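Local coordinates for lactate racemase (Thermoanaerobacterium thermosaccharolyticum, PDB 2YJG), which interconverts the D- and L-isomers of lactate, using a nickel pincer-complex cofactor derived from nicotinic acid mononucleotide, at residues 109-112 with 113-117; 321-324 with 325-328. One frame throughout, in Å; residues are numbered along the deposited sequence.

Contact 1. Residues 109-112 with 113-117. With SO4 (sulfate ion), chain D.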
loop_
_atom_site.group_PDB
_atom_site.type_symbol
_atom_site.label_atom_id
_atom_site.label_comp_id
_atom_site.label_asym_id
_atom_site.label_seq_id
_atom_site.Cartn_x
_atom_site.Cartn_y
_atom_site.Cartn_z
ATOM N N ARG A 109 -11.028 2.110 14.322
ATOM C CA ARG A 109 -10.279 3.089 13.572
ATOM C C ARG A 109 -9.838 2.465 12.240
ATOM O O ARG A 109 -9.626 1.251 12.136
ATOM C CB ARG A 109 -9.063 3.529 14.360
ATOM C CG ARG A 109 -8.231 2.363 14.815
ATOM C CD ARG A 109 -6.791 2.516 14.439
ATOM N NE ARG A 109 -6.090 1.268 14.765
ATOM C CZ ARG A 109 -5.575 0.411 13.887
ATOM N NH1 ARG A 109 -5.629 0.650 12.575
ATOM N NH2 ARG A 109 -4.975 -0.680 14.346
ATOM N N GLY A 110 -9.694 3.308 11.238
ATOM C CA GLY A 110 -9.317 2.863 9.917
ATOM C C GLY A 110 -8.026 2.077 9.858
ATOM O O GLY A 110 -7.087 2.359 10.576
ATOM N N THR A 111 -8.001 1.066 9.009
ATOM C CA THR A 111 -6.817 0.286 8.751
ATOM C C THR A 111 -5.770 1.186 8.079
ATOM O O THR A 111 -6.091 1.933 7.142
ATOM C CB THR A 111 -7.127 -0.855 7.775
ATOM O OG1 THR A 111 -8.208 -1.644 8.287
ATOM C CG2 THR A 111 -5.914 -1.698 7.577
ATOM N N THR A 112 -4.525 1.091 8.539
ATOM C CA THR A 112 -3.456 1.856 7.943
ATOM C C THR A 112 -2.858 1.121 6.737
ATOM O O THR A 112 -3.111 -0.034 6.558
ATOM C CB THR A 112 -2.353 2.110 8.907
ATOM O OG1 THR A 112 -1.522 3.105 8.311
ATOM C CG2 THR A 112 -1.544 0.866 9.156
ATOM N N LEU A 113 -2.053 1.812 5.946
ATOM C CA LEU A 113 -1.484 1.222 4.732
ATOM C C LEU A 113 -0.542 0.091 5.076
ATOM O O LEU A 113 -0.517 -0.918 4.360
ATOM C CB LEU A 113 -0.765 2.277 3.878
ATOM C CG LEU A 113 -0.119 1.897 2.530
ATOM C CD1 LEU A 113 -1.127 1.329 1.562
ATOM C CD2 LEU A 113 0.582 3.120 1.900
ATOM N N GLN A 114 0.205 0.237 6.176
ATOM C CA GLN A 114 1.151 -0.819 6.586
ATOM C C GLN A 114 0.382 -2.073 6.954
ATOM O O GLN A 114 0.776 -3.197 6.615
ATOM C CB GLN A 114 2.121 -0.351 7.713
ATOM C CG GLN A 114 1.955 -1.070 9.100
ATOM C CD GLN A 114 2.051 -0.136 10.348
ATOM O OE1 GLN A 114 3.042 0.573 10.542
ATOM N NE2 GLN A 114 1.002 -0.159 11.196
ATOM N N GLU A 115 -0.743 -1.859 7.632
ATOM C CA GLU A 115 -1.650 -2.917 8.026
ATOM C C GLU A 115 -2.294 -3.550 6.800
ATOM O O GLU A 115 -2.443 -4.753 6.717
ATOM C CB GLU A 115 -2.720 -2.352 8.980
ATOM C CG GLU A 115 -2.202 -2.163 10.403
ATOM C CD GLU A 115 -3.100 -1.301 11.294
ATOM O OE1 GLU A 115 -4.082 -0.651 10.810
ATOM O OE2 GLU A 115 -2.808 -1.291 12.514
ATOM N N MET A 116 -2.665 -2.717 5.832
ATOM C CA MET A 116 -3.224 -3.236 4.597
ATOM C C MET A 116 -2.172 -4.086 3.888
ATOM O O MET A 116 -2.450 -5.176 3.426
ATOM C CB MET A 116 -3.750 -2.105 3.713
ATOM C CG MET A 116 -5.096 -1.615 4.202
ATOM S SD MET A 116 -5.730 -0.140 3.397
ATOM C CE MET A 116 -5.709 -0.912 1.911
ATOM N N LYS A 117 -0.939 -3.612 3.861
ATOM C CA LYS A 117 0.133 -4.371 3.224
ATOM C C LYS A 117 0.308 -5.686 3.962
ATOM O O LYS A 117 0.432 -6.707 3.331
ATOM C CB LYS A 117 1.461 -3.594 3.268
ATOM C CG LYS A 117 2.622 -4.328 2.638
ATOM C CD LYS A 117 3.972 -3.729 3.074
ATOM C CE LYS A 117 5.064 -4.799 3.003
ATOM N NZ LYS A 117 5.360 -5.110 1.585
HETATM S S SO4 D . 4.094 -8.559 0.589
HETATM O O1 SO4 D . 3.527 -9.492 -0.353
HETATM O O2 SO4 D . 5.533 -8.583 0.674
HETATM O O3 SO4 D . 3.696 -7.192 0.316
HETATM O O4 SO4 D . 3.568 -8.809 1.909
#
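Glu115 reaches back from the first turn of helix 113-120 to Thr112 and Arg109, making one half of a capping box: its carboxylate, three residues beyond the N-cap, accepts the backbone N-H of Thr112, while the threonine side chain makes no capping bond in return. At the base, Glu115 CB rests 3.5 Å from Thr111 CG2 and also against Thr112 CG2. The next carbon, CG, lies 3.3 Å from Thr112 CG2, a methyl that sits between its own backbone N and carbonyl carbon. Beyond CG the chain is extended (chi2 166°), and Glu115 CD stays 3.4 Å from Thr112 CG2. A glutamate suits the place: its extended chain carries the charge back to the loop, where Arg109 meets it in a salt bridge. The grip is end-on, Arg109 NH2 to Glu115 OE2 at 2.9 Å, the flat groups 26° apart. Thr111 turns its hydroxyl to His73, which probably binds the nickel cofactor, as in related enzymes. Lys117 NZ hydrogen-bonds sulfate O3, an ion probably from the crystallisation liquor. Glu115 OE1 takes two donors: Arg109 NH1 at 2.7 Å on its syn lone pair, and Thr112 N, almost straight at 176°, on the anti side but well out of the carboxylate plane.

Contact 2. Residues 321-324 with 325-328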
loop_
_atom_site.group_PDB
_atom_site.type_symbol
_atom_site.label_atom_id
_atom_site.label_comp_id
_atom_site.label_asym_id
_atom_site.label_seq_id
_atom_site.Cartn_x
_atom_site.Cartn_y
_atom_site.Cartn_z
ATOM N N ASP A 321 -2.010 -6.673 27.933
ATOM C CA ASP A 321 -2.406 -5.296 27.659
ATOM C C ASP A 321 -3.341 -4.680 28.692
ATOM O O ASP A 321 -3.773 -3.533 28.499
ATOM C CB ASP A 321 -3.007 -5.190 26.266
ATOM C CG ASP A 321 -2.007 -5.550 25.170
ATOM O OD1 ASP A 321 -0.788 -5.405 25.384
ATOM O OD2 ASP A 321 -2.426 -5.938 24.082
ATOM N N GLY A 322 -3.585 -5.366 29.811
ATOM C CA GLY A 322 -4.306 -4.781 30.915
ATOM C C GLY A 322 -5.800 -5.025 30.763
ATOM O O GLY A 322 -6.180 -6.101 30.268
ATOM N N HIS A 323 -6.649 -4.063 31.150
ATOM C CA HIS A 323 -8.095 -4.317 31.213
ATOM C C HIS A 323 -8.790 -4.279 29.894
ATOM O O HIS A 323 -9.863 -4.826 29.798
ATOM C CB HIS A 323 -8.857 -3.444 32.233
ATOM C CG HIS A 323 -8.545 -1.979 32.122
ATOM N ND1 HIS A 323 -8.721 -1.259 30.957
ATOM C CD2 HIS A 323 -8.093 -1.094 33.048
ATOM C CE1 HIS A 323 -8.332 -0.006 31.149
ATOM N NE2 HIS A 323 -7.946 0.120 32.413
ATOM N N GLY A 324 -8.182 -3.686 28.866
ATOM C CA GLY A 324 -8.772 -3.639 27.553
ATOM C C GLY A 324 -9.882 -2.604 27.269
ATOM O O GLY A 324 -10.487 -2.612 26.168
ATOM N N GLY A 325 -10.136 -1.731 28.224
ATOM C CA GLY A 325 -11.081 -0.664 28.037
ATOM C C GLY A 325 -11.420 0.118 29.273
ATOM O O GLY A 325 -11.889 -0.413 30.270
ATOM N N GLU A 326 -11.126 1.401 29.231
ATOM C CA GLU A 326 -11.332 2.231 30.407
ATOM C C GLU A 326 -12.783 2.205 30.832
ATOM O O GLU A 326 -13.084 2.138 32.004
ATOM C CB GLU A 326 -10.908 3.696 30.117
ATOM C CG GLU A 326 -9.427 3.908 30.010
ATOM C CD GLU A 326 -8.698 3.718 31.357
ATOM O OE1 GLU A 326 -9.304 3.971 32.426
ATOM O OE2 GLU A 326 -7.507 3.319 31.334
ATOM N N GLY A 327 -13.686 2.339 29.885
ATOM C CA GLY A 327 -15.140 2.366 30.207
ATOM C C GLY A 327 -15.592 1.024 30.814
ATOM O O GLY A 327 -16.234 0.972 31.861
ATOM N N PHE A 328 -15.172 -0.060 30.166
ATOM C CA PHE A 328 -15.388 -1.421 30.683
ATOM C C PHE A 328 -14.961 -1.488 32.114
ATOM O O PHE A 328 -15.719 -1.926 32.952
ATOM C CB PHE A 328 -14.585 -2.398 29.796
ATOM C CG PHE A 328 -14.479 -3.810 30.351
ATOM C CD1 PHE A 328 -15.600 -4.610 30.499
ATOM C CD2 PHE A 328 -13.225 -4.368 30.603
ATOM C CE1 PHE A 328 -15.473 -5.935 30.960
ATOM C CE2 PHE A 328 -13.081 -5.670 31.053
ATOM C CZ PHE A 328 -14.200 -6.461 31.249
HETATM O O HOH W 1 -6.913 2.619 33.733
#
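His323 and Gly325 are joined by a hydrogen bond: Gly325 N donates to His323 ND1 over 3.1 Å at 160°, close to the ring plane. With CG between its own backbone N and carbonyl carbon (chi1 49°), His323 turns the ring edge, ND1 foremost, toward that N-H. Histidine fits because one rigid ring offers two nitrogens, ND1 accepting from the backbone while NE2 reaches a water. This water makes a second polar link: it lies 3.0 Å from His323 NE2 and donates to Glu326 OE2 at 2.6 Å. The carboxylate stands nearly perpendicular to the imidazole, at 85°; although the Glu326 side chain starts off away from the loop, the bend at chi2 brings the carboxylate back. Phe328 meets a backbone carbonyl with its ring edge, CD2 3.5 Å from His323 O, and its nonpolar packing is edge-to-face with Tyr294 and against helix 357-369. Backbone shape accounts for the glycines, since Gly322 and Gly324 have positive phi and the backbone at Gly325 leaves no room for a side chain beside Gly324 O. The whole is a glycine-rich loop that follows a strand of the parallel sheet and leads into the N-cap of helix 326-333.

Going from the N terminus, the chain leaves strand 99-104 of the mixed sheet, passes the probable catalytic His108, and meets contact 1 where the loop turns into helix 113-120 of the N-terminal family region. That helix packs beside helix 122-127 and touches the second subunit. Only much later, after strand 311-316 of the parallel sheet, does contact 2 fasten the loop to the start of helix 326-333 in the C-terminal family region. The two are in series, neither enclosing nor crossing the other. Each closes a short loop-to-helix junction after a strand. The centres of contact 1 and contact 2 lie about 23 Å apart, and the nearest atoms of contact 1 and contact 2 are about 11 Å apart, without touching.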